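PDB 3S6J: hydrolase, haloacid dehalogenase-like family from Pseudomonas syringae pv. tomato, which probably acts as a metal-dependent phosphatase of the haloacid dehalogenase superfamily, possibly on sugar phosphates, and binds calcium in this crystal. Local coordinates for residues I112-G117 with I137-D142. Residues are numbered along the deposited sequence; the frame is centred on the assembly and turned at random.
Sequences IATSGG and IVTRDD
Ile-112 and Val-138 share a rung of the backbone ladder between parallel strands 110-113 and 137-138: Val-138 N gives its hydrogen to Ile-112 O at 2.8 Å. Thr-114 N then returns a bond to Val-138 O (3.2 Å), and past the strand ends Arg-140 N reaches Gly-116 O, nearly straight at 172°. So the pairing outlasts the strands and ties the two loops together.

The apolar contacts run along one face. CG2 of Ile-112 packs against CG1 and CD1 of Ile-137, 3.7 Å from each; CG1 of Ile-137 stands anti to the backbone N (chi1 178°), and the extended chain carries CD1 to the Ile-112 methyl. Farther along, the side chains of Thr-114 and Thr-139 run next to each other in a common direction, with their CG2 methyls 4.0 Å apart. Helix 118-127 covers this face, while Ala-113 and Val-138 turn to helix 151-160.

Polar side chains shape each loop from within. Thr-114 OG1 accepts from Gly-116 N (3.0 Å), an ST turn, and Asp-142 OD2 takes the hydrogen of Thr-139 N at 2.6 Å. Asp-141 OD2 comes alongside Gly-117 CA and accepts from Ile-118 N at the start of helix 118-127.

The contact joins the two strands of a beta-alpha-beta unit at the edge of the chain's Rossmann-like sheet, and its Thr-114 hydroxyl lies at the strand end where HAD enzymes carry their motif II Ser/Thr, consistent with a phosphate-binding role beside calcium ligands Asp-12 and Asp-14.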
ATOM      1  N   ILE E 112       5.305 -15.155  18.124  1.00 41.04           N
ATOM      2  CA  ILE E 112       5.401 -14.428  16.870  1.00 39.35           C
ATOM      3  C   ILE E 112       5.600 -15.443  15.766  1.00 38.27           C
ATOM      4  O   ILE E 112       6.281 -16.442  15.963  1.00 39.44           O
ATOM      5  CB  ILE E 112       6.503 -13.357  16.906  1.00 40.50           C
ATOM      6  CG1 ILE E 112       5.990 -12.148  17.689  1.00 37.13           C
ATOM      7  CG2 ILE E 112       6.938 -12.968  15.488  1.00 35.91           C
ATOM      8  CD1 ILE E 112       7.073 -11.184  18.122  1.00 39.93           C
ATOM      9  N   ALA E 113       4.952 -15.212  14.628  1.00 38.30           N
ATOM     10  CA  ALA E 113       5.023 -16.131  13.490  1.00 35.31           C
ATOM     11  C   ALA E 113       5.131 -15.346  12.189  1.00 35.50           C
ATOM     12  O   ALA E 113       4.172 -14.678  11.778  1.00 31.13           O
ATOM     13  CB  ALA E 113       3.811 -17.055  13.462  1.00 34.27           C
ATOM     14  N   THR E 114       6.302 -15.438  11.550  1.00 36.65           N
ATOM     15  CA  THR E 114       6.631 -14.628  10.377  1.00 34.35           C
ATOM     16  C   THR E 114       7.131 -15.484   9.203  1.00 36.63           C
ATOM     17  O   THR E 114       7.823 -16.486   9.406  1.00 35.90           O
ATOM     18  CB  THR E 114       7.697 -13.538  10.733  1.00 36.02           C
ATOM     19  OG1 THR E 114       8.065 -12.814   9.553  1.00 37.48           O
ATOM     20  CG2 THR E 114       8.956 -14.168  11.337  1.00 35.19           C
ATOM     21  N   SER E 115       6.771 -15.096   7.977  1.00 38.07           N
ATOM     22  CA  SER E 115       7.296 -15.751   6.761  1.00 37.24           C
ATOM     23  C   SER E 115       8.717 -15.300   6.475  1.00 36.57           C
ATOM     24  O   SER E 115       9.396 -15.877   5.634  1.00 38.78           O
ATOM     25  CB  SER E 115       6.428 -15.459   5.532  1.00 35.99           C
ATOM     26  OG  SER E 115       5.134 -16.015   5.657  1.00 35.59           O
ATOM     27  N   GLY E 116       9.154 -14.249   7.161  1.00 35.90           N
ATOM     28  CA  GLY E 116      10.542 -13.830   7.108  1.00 38.16           C
ATOM     29  C   GLY E 116      11.480 -14.877   7.702  1.00 39.15           C
ATOM     30  O   GLY E 116      11.078 -15.705   8.534  1.00 38.41           O
ATOM     31  N   GLY E 117      12.732 -14.855   7.261  1.00 39.52           N
ATOM     32  CA  GLY E 117      13.763 -15.679   7.863  1.00 41.64           C
ATOM     33  C   GLY E 117      14.408 -14.935   9.018  1.00 45.52           C
ATOM     34  O   GLY E 117      14.062 -13.782   9.295  1.00 43.94           O
ATOM     35  N   ILE E 137       9.021 -17.223  19.142  1.00 44.22           N
ATOM     36  CA  ILE E 137       8.933 -16.842  17.741  1.00 41.94           C
ATOM     37  C   ILE E 137       9.248 -18.007  16.813  1.00 43.16           C
ATOM     38  O   ILE E 137      10.115 -18.835  17.102  1.00 41.43           O
ATOM     39  CB  ILE E 137       9.868 -15.657  17.409  1.00 43.53           C
ATOM     40  CG1 ILE E 137       9.785 -15.311  15.921  1.00 41.62           C
ATOM     41  CG2 ILE E 137      11.306 -15.977  17.798  1.00 44.36           C
ATOM     42  CD1 ILE E 137      10.477 -14.012  15.564  1.00 42.19           C
ATOM     43  N   VAL E 138       8.518 -18.068  15.705  1.00 41.81           N
ATOM     44  CA  VAL E 138       8.776 -19.032  14.644  1.00 40.19           C
ATOM     45  C   VAL E 138       9.056 -18.264  13.363  1.00 40.73           C
ATOM     46  O   VAL E 138       8.381 -17.278  13.066  1.00 39.22           O
ATOM     47  CB  VAL E 138       7.570 -19.966  14.426  1.00 41.55           C
ATOM     48  CG1 VAL E 138       7.761 -20.781  13.186  1.00 43.75           C
ATOM     49  CG2 VAL E 138       7.402 -20.887  15.616  1.00 41.93           C
ATOM     50  N   THR E 139      10.066 -18.703  12.616  1.00 42.45           N
ATOM     51  CA  THR E 139      10.403 -18.075  11.347  1.00 40.98           C
ATOM     52  C   THR E 139      10.324 -19.074  10.199  1.00 41.49           C
ATOM     53  O   THR E 139      10.131 -20.274  10.408  1.00 42.79           O
ATOM     54  CB  THR E 139      11.812 -17.418  11.385  1.00 42.43           C
ATOM     55  OG1 THR E 139      12.828 -18.432  11.416  1.00 44.76           O
ATOM     56  CG2 THR E 139      11.952 -16.556  12.606  1.00 39.22           C
ATOM     57  N   ARG E 140      10.474 -18.561   8.983  1.00 41.42           N
ATOM     58  CA  ARG E 140      10.438 -19.369   7.772  1.00 43.71           C
ATOM     59  C   ARG E 140      11.489 -20.470   7.834  1.00 46.01           C
ATOM     60  O   ARG E 140      11.302 -21.559   7.295  1.00 45.54           O
ATOM     61  CB  ARG E 140      10.691 -18.466   6.564  1.00 45.53           C
ATOM     62  CG  ARG E 140      11.007 -19.198   5.290  1.00 45.50           C
ATOM     63  CD  ARG E 140       9.751 -19.767   4.658  1.00 46.11           C
ATOM     64  NE  ARG E 140      10.096 -20.635   3.538  1.00 41.75           N
ATOM     65  CZ  ARG E 140      10.347 -21.927   3.675  1.00 45.52           C
ATOM     66  NH1 ARG E 140      10.283 -22.478   4.879  1.00 43.71           N
ATOM     67  NH2 ARG E 140      10.657 -22.670   2.615  1.00 45.25           N
ATOM     68  N   ASP E 141      12.597 -20.179   8.503  1.00 46.35           N
ATOM     69  CA  ASP E 141      13.652 -21.166   8.690  1.00 45.94           C
ATOM     70  C   ASP E 141      13.220 -22.290   9.633  1.00 48.28           C
ATOM     71  O   ASP E 141      13.936 -23.276   9.804  1.00 50.88           O
ATOM     72  CB  ASP E 141      14.916 -20.489   9.217  1.00 48.57           C
ATOM     73  CG  ASP E 141      15.399 -19.357   8.312  1.00 50.38           C
ATOM     74  OD1 ASP E 141      15.352 -19.513   7.067  1.00 53.15           O
ATOM     75  OD2 ASP E 141      15.839 -18.311   8.847  1.00 51.59           O
ATOM     76  N   ASP E 142      12.044 -22.160  10.238  1.00 46.74           N
ATOM     77  CA  ASP E 142      11.587 -23.160  11.198  1.00 46.00           C
ATOM     78  C   ASP E 142      10.639 -24.163  10.585  1.00 46.06           C
ATOM     79  O   ASP E 142      10.295 -25.152  11.220  1.00 48.38           O
ATOM     80  CB  ASP E 142      10.908 -22.493  12.395  1.00 45.13           C
ATOM     81  CG  ASP E 142      11.872 -21.709  13.227  1.00 48.46           C
ATOM     82  OD1 ASP E 142      12.977 -22.235  13.471  1.00 52.99           O
ATOM     83  OD2 ASP E 142      11.547 -20.564  13.613  1.00 47.15           O
TER